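Local coordinates for protein putative invasin (Yersinia pseudotuberculosis IP 31758, PDB 5N40) that is an adhesin that probably attaches the bacterium to host cells, carrying immunoglobulin-like domains and a C-type lectin-like domain in one elongated chain, at residues 102-110 with 202-212. The protein carries 1 engineered substitution. Numbering follows the deposited sequence.
Sequences IPAPVDLTV and AAAESGDMENT. Engineered in segment 202-212: Ala203 (natural residue Lys).
Leu108 lays its CD1 methyl on the face of the hairpin formed by strands 197-204 and 209-217. Leu108 CD1 lies 3.6 Å from both Ala202 O and Asp208 O, and reaches the methyls of Ala202 and Ala204 more loosely. These two small residues leave shallow hollows: Val106 CG2 lodges against Ala204 CB at 3.8 Å, and Val110 CG2 leans over Ala202. With its CG1 anti to the backbone N (chi1 -174°), Val110 splays its methyls, CG1 onto Thr212 CG2 at 3.6 Å and CG2 onto the bent aliphatic part of Glu210. Met143 and Ala129 also touch Leu108 and continue the apolar layer.

At the turn end the join becomes polar. The carboxylate oxygen Asp208 OD2 accepts a nearly straight bond from Val106 N (3.0 Å, 169°), which comes from well above the carboxylate plane. Ser206 OG donates to Asp208 OD2 at 2.6 Å from the opposite face, while Asp208 OD1 pairs with Lys132, so the group is pinned at both oxygens. Further out, the ring of Pro103 rides on the type I turn Ala204-Gly207, its CB pressed tightly against Ser206 CA (3.5 Å). Waters bridge Leu108 N to Met209 O and Val110 O to Thr212 OG1, where strand 106-112 runs beside strand 209-217 without direct backbone pairing. A first strand that begins in one sheet and continues as 116-118, parallel to the last strand 209-217 of the other, is consistent with the split A/A' strand of immunoglobulin-like beta-sandwiches, whose open edge this contact closes at the end entered from the preceding domain.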
ATOM      1  N   ILE A 102       4.320  12.723 -23.838  1.00 13.24           N
ATOM      2  CA  ILE A 102       4.703  11.489 -23.164  1.00 14.14           C
ATOM      3  C   ILE A 102       4.975  11.784 -21.695  1.00 13.41           C
ATOM      4  O   ILE A 102       5.077  12.953 -21.299  1.00 15.52           O
ATOM      5  CB  ILE A 102       5.916  10.830 -23.845  1.00 15.65           C
ATOM      6  CG1 ILE A 102       7.196  11.651 -23.647  1.00 16.40           C
ATOM      7  CG2 ILE A 102       5.626  10.614 -25.333  1.00 17.75           C
ATOM      8  CD1 ILE A 102       8.444  10.976 -24.194  1.00 20.01           C
ATOM      9  N   PRO A 103       5.088  10.752 -20.861  1.00 15.02           N
ATOM     10  CA  PRO A 103       5.318  10.972 -19.429  1.00 13.95           C
ATOM     11  C   PRO A 103       6.612  11.717 -19.146  1.00 15.91           C
ATOM     12  O   PRO A 103       7.620  11.564 -19.842  1.00 14.55           O
ATOM     13  CB  PRO A 103       5.376   9.551 -18.862  1.00 15.07           C
ATOM     14  CG  PRO A 103       4.557   8.744 -19.784  1.00 17.89           C
ATOM     15  CD  PRO A 103       4.800   9.342 -21.157  1.00 13.92           C
ATOM     16  N   ALA A 104       6.581  12.501 -18.076  1.00 14.40           N
ATOM     17  CA  ALA A 104       7.757  13.234 -17.648  1.00 13.30           C
ATOM     18  C   ALA A 104       8.640  12.326 -16.802  1.00 13.06           C
ATOM     19  O   ALA A 104       8.149  11.716 -15.838  1.00 11.62           O
ATOM     20  CB  ALA A 104       7.354  14.466 -16.841  1.00 17.44           C
ATOM     21  N   PRO A 105       9.921  12.190 -17.128  1.00 14.09           N
ATOM     22  CA  PRO A 105      10.820  11.472 -16.220  1.00 13.68           C
ATOM     23  C   PRO A 105      10.807  12.128 -14.849  1.00 12.68           C
ATOM     24  O   PRO A 105      10.940  13.351 -14.728  1.00 14.54           O
ATOM     25  CB  PRO A 105      12.184  11.589 -16.900  1.00 15.40           C
ATOM     26  CG  PRO A 105      11.854  11.726 -18.366  1.00 17.90           C
ATOM     27  CD  PRO A 105      10.586  12.535 -18.406  1.00 15.78           C
ATOM     28  N   VAL A 106      10.642  11.306 -13.809  1.00 12.35           N
ATOM     29  CA  VAL A 106      10.579  11.803 -12.439  1.00 13.75           C
ATOM     30  C   VAL A 106      11.404  10.920 -11.510  1.00 13.28           C
ATOM     31  O   VAL A 106      11.707   9.762 -11.808  1.00 12.29           O
ATOM     32  CB  VAL A 106       9.134  11.884 -11.910  1.00 14.24           C
ATOM     33  CG1 VAL A 106       8.363  12.977 -12.624  1.00 11.77           C
ATOM     34  CG2 VAL A 106       8.431  10.533 -12.046  1.00 15.26           C
ATOM     35  N   ASP A 107      11.773  11.501 -10.370  1.00 11.85           N
ATOM     36  CA  ASP A 107      12.279  10.761  -9.221  1.00 13.24           C
ATOM     37  C   ASP A 107      11.176  10.718  -8.175  1.00 12.21           C
ATOM     38  O   ASP A 107      10.552  11.746  -7.882  1.00 12.75           O
ATOM     39  CB  ASP A 107      13.522  11.411  -8.605  1.00 15.08           C
ATOM     40  CG  ASP A 107      14.682  11.527  -9.572  1.00 16.03           C
ATOM     41  OD1 ASP A 107      14.978  10.546 -10.290  1.00 15.54           O
ATOM     42  OD2 ASP A 107      15.305  12.609  -9.585  1.00 15.00           O
ATOM     43  N   LEU A 108      10.939   9.540  -7.623  1.00 13.25           N
ATOM     44  CA  LEU A 108       9.914   9.356  -6.609  1.00 14.75           C
ATOM     45  C   LEU A 108      10.540   9.202  -5.231  1.00 14.24           C
ATOM     46  O   LEU A 108      11.519   8.472  -5.055  1.00 12.85           O
ATOM     47  CB  LEU A 108       9.059   8.126  -6.904  1.00 13.27           C
ATOM     48  CG  LEU A 108       8.307   8.087  -8.233  1.00 12.88           C
ATOM     49  CD1 LEU A 108       7.384   6.876  -8.273  1.00 16.70           C
ATOM     50  CD2 LEU A 108       7.525   9.345  -8.460  1.00 12.11           C
ATOM     51  N   THR A 109       9.953   9.888  -4.258  1.00 12.44           N
ATOM     52  CA  THR A 109      10.208   9.643  -2.847  1.00 14.22           C
ATOM     53  C   THR A 109       8.934   9.090  -2.227  1.00 11.12           C
ATOM     54  O   THR A 109       7.838   9.566  -2.533  1.00 11.58           O
ATOM     55  CB  THR A 109      10.627  10.928  -2.130  1.00 16.97           C
ATOM     56  OG1 THR A 109      11.761  11.503  -2.793  1.00 18.26           O
ATOM     57  CG2 THR A 109      10.992  10.639  -0.685  1.00 18.14           C
ATOM     58  N   VAL A 110       9.078   8.095  -1.350  1.00 10.32           N
ATOM     59  CA  VAL A 110       7.934   7.461  -0.701  1.00 10.76           C
ATOM     60  C   VAL A 110       8.135   7.534   0.803  1.00 13.67           C
ATOM     61  O   VAL A 110       9.135   7.026   1.324  1.00 16.11           O
ATOM     62  CB  VAL A 110       7.748   6.004  -1.152  1.00 15.15           C
ATOM     63  CG1 VAL A 110       6.470   5.422  -0.563  1.00 15.75           C
ATOM     64  CG2 VAL A 110       7.706   5.927  -2.666  1.00 15.11           C
ATOM     65  N   ALA A 202       5.618   2.009  -5.786  1.00 11.24           N
ATOM     66  CA  ALA A 202       4.949   3.088  -6.494  1.00 11.99           C
ATOM     67  C   ALA A 202       5.600   3.253  -7.860  1.00 12.81           C
ATOM     68  O   ALA A 202       6.823   3.362  -7.952  1.00 13.49           O
ATOM     69  CB  ALA A 202       5.047   4.386  -5.696  1.00 12.76           C
ATOM     70  N   ALA A 203       4.786   3.251  -8.915  1.00 12.43           N
ATOM     71  CA  ALA A 203       5.260   3.433 -10.280  1.00 10.07           C
ATOM     72  C   ALA A 203       4.551   4.614 -10.932  1.00 14.60           C
ATOM     73  O   ALA A 203       3.318   4.645 -11.008  1.00 14.89           O
ATOM     74  CB  ALA A 203       5.033   2.174 -11.115  1.00 13.32           C
ATOM     75  N   ALA A 204       5.333   5.570 -11.427  1.00 13.67           N
ATOM     76  CA  ALA A 204       4.783   6.651 -12.226  1.00 11.75           C
ATOM     77  C   ALA A 204       4.582   6.169 -13.661  1.00 13.31           C
ATOM     78  O   ALA A 204       5.146   5.159 -14.082  1.00 12.88           O
ATOM     79  CB  ALA A 204       5.710   7.868 -12.192  1.00 14.57           C
ATOM     80  N   GLU A 205       3.753   6.900 -14.412  1.00 11.31           N
ATOM     81  CA  GLU A 205       3.483   6.504 -15.790  1.00 15.16           C
ATOM     82  C   GLU A 205       4.747   6.499 -16.640  1.00 12.51           C
ATOM     83  O   GLU A 205       4.781   5.836 -17.682  1.00 14.44           O
ATOM     84  CB  GLU A 205       2.415   7.422 -16.408  1.00 17.73           C
ATOM     85  CG  GLU A 205       2.643   8.903 -16.219  1.00 17.13           C
ATOM     86  CD  GLU A 205       1.528   9.751 -16.808  1.00 22.09           C
ATOM     87  OE1 GLU A 205       0.933   9.331 -17.832  1.00 18.81           O
ATOM     88  OE2 GLU A 205       1.242  10.828 -16.232  1.00 14.89           O
ATOM     89  N   SER A 206       5.801   7.187 -16.208  1.00 11.79           N
ATOM     90  CA  SER A 206       7.067   7.176 -16.933  1.00 14.09           C
ATOM     91  C   SER A 206       7.829   5.870 -16.768  1.00 14.38           C
ATOM     92  O   SER A 206       8.796   5.644 -17.502  1.00 16.09           O
ATOM     93  CB  SER A 206       7.951   8.309 -16.440  1.00 15.63           C
ATOM     94  OG  SER A 206       8.177   8.141 -15.052  1.00 13.23           O
ATOM     95  N   GLY A 207       7.440   5.033 -15.813  1.00 13.29           N
ATOM     96  CA  GLY A 207       8.189   3.847 -15.466  1.00 14.75           C
ATOM     97  C   GLY A 207       9.170   4.050 -14.335  1.00 14.34           C
ATOM     98  O   GLY A 207       9.811   3.082 -13.900  1.00 14.60           O
ATOM     99  N   ASP A 208       9.324   5.281 -13.864  1.00 12.38           N
ATOM    100  CA  ASP A 208      10.104   5.548 -12.666  1.00 13.06           C
ATOM    101  C   ASP A 208       9.369   5.003 -11.446  1.00 10.49           C
ATOM    102  O   ASP A 208       8.141   5.091 -11.359  1.00 14.27           O
ATOM    103  CB  ASP A 208      10.345   7.048 -12.538  1.00 12.48           C
ATOM    104  CG  ASP A 208      11.223   7.585 -13.657  1.00 16.15           C
ATOM    105  OD1 ASP A 208      12.397   7.165 -13.710  1.00 15.37           O
ATOM    106  OD2 ASP A 208      10.730   8.382 -14.496  1.00 13.18           O
ATOM    107  N   MET A 209      10.120   4.401 -10.523  1.00 12.14           N
ATOM    108  CA  MET A 209       9.532   3.660  -9.412  1.00 11.52           C
ATOM    109  C   MET A 209      10.336   3.874  -8.138  1.00 13.90           C
ATOM    110  O   MET A 209      11.503   4.269  -8.165  1.00 14.74           O
ATOM    111  CB  MET A 209       9.476   2.156  -9.706  1.00 12.96           C
ATOM    112  CG  MET A 209       8.880   1.794 -11.050  1.00 18.02           C
ATOM    113  SD  MET A 209       9.093   0.053 -11.442  1.00 18.55           S
ATOM    114  CE  MET A 209      10.861  -0.131 -11.473  1.00 20.24           C
ATOM    115  N   GLU A 210       9.695   3.569  -7.011  1.00 11.52           N
ATOM    116  CA  GLU A 210      10.353   3.556  -5.712  1.00 12.60           C
ATOM    117  C   GLU A 210       9.539   2.652  -4.799  1.00 13.60           C
ATOM    118  O   GLU A 210       8.320   2.552  -4.953  1.00 12.73           O
ATOM    119  CB  GLU A 210      10.476   4.968  -5.122  1.00 15.02           C
ATOM    120  CG  GLU A 210      11.219   5.028  -3.799  1.00 15.83           C
ATOM    121  CD  GLU A 210      12.601   4.417  -3.886  1.00 17.83           C
ATOM    122  OE1 GLU A 210      12.727   3.179  -3.745  1.00 17.92           O
ATOM    123  OE2 GLU A 210      13.564   5.177  -4.128  1.00 16.79           O
ATOM    124  N   ASN A 211      10.227   1.992  -3.858  1.00 13.10           N
ATOM    125  CA  ASN A 211       9.635   1.009  -2.954  1.00 13.69           C
ATOM    126  C   ASN A 211       9.560   1.538  -1.528  1.00 14.59           C
ATOM    127  O   ASN A 211      10.379   2.358  -1.104  1.00 14.24           O
ATOM    128  CB  ASN A 211      10.451  -0.289  -2.910  1.00 19.70           C
ATOM    129  CG  ASN A 211      10.452  -1.036  -4.222  1.00 18.84           C
ATOM    130  OD1 ASN A 211       9.515  -0.946  -5.003  1.00 24.71           O
ATOM    131  ND2 ASN A 211      11.508  -1.806  -4.457  1.00 31.28           N
ATOM    132  N   THR A 212       8.596   1.012  -0.772  1.00 14.02           N
ATOM    133  CA  THR A 212       8.550   1.223   0.668  1.00 11.91           C
ATOM    134  C   THR A 212       7.911   0.000   1.311  1.00 16.46           C
ATOM    135  O   THR A 212       7.102  -0.691   0.688  1.00 14.46           O
ATOM    136  CB  THR A 212       7.769   2.495   1.041  1.00 12.89           C
ATOM    137  OG1 THR A 212       8.180   2.965   2.331  1.00 16.96           O
ATOM    138  CG2 THR A 212       6.254   2.245   1.048  1.00 15.62           C
TER
HETATM  139  O   HOH W   1       5.610  10.358 -15.321  1.00 13.70           O
HETATM  140  O   HOH W   2       3.886  12.295 -16.367  1.00 14.23           O
HETATM  141  O   HOH W   3      12.054   7.092  -8.897  1.00 20.28           O
HETATM  142  O   HOH W   4      13.784   7.605  -2.612  1.00 22.44           O
HETATM  143  O   HOH W   5      13.597   7.114  -6.235  1.00 23.06           O
HETATM  144  O   HOH W   6      10.178   4.694   2.036  1.00 21.50           O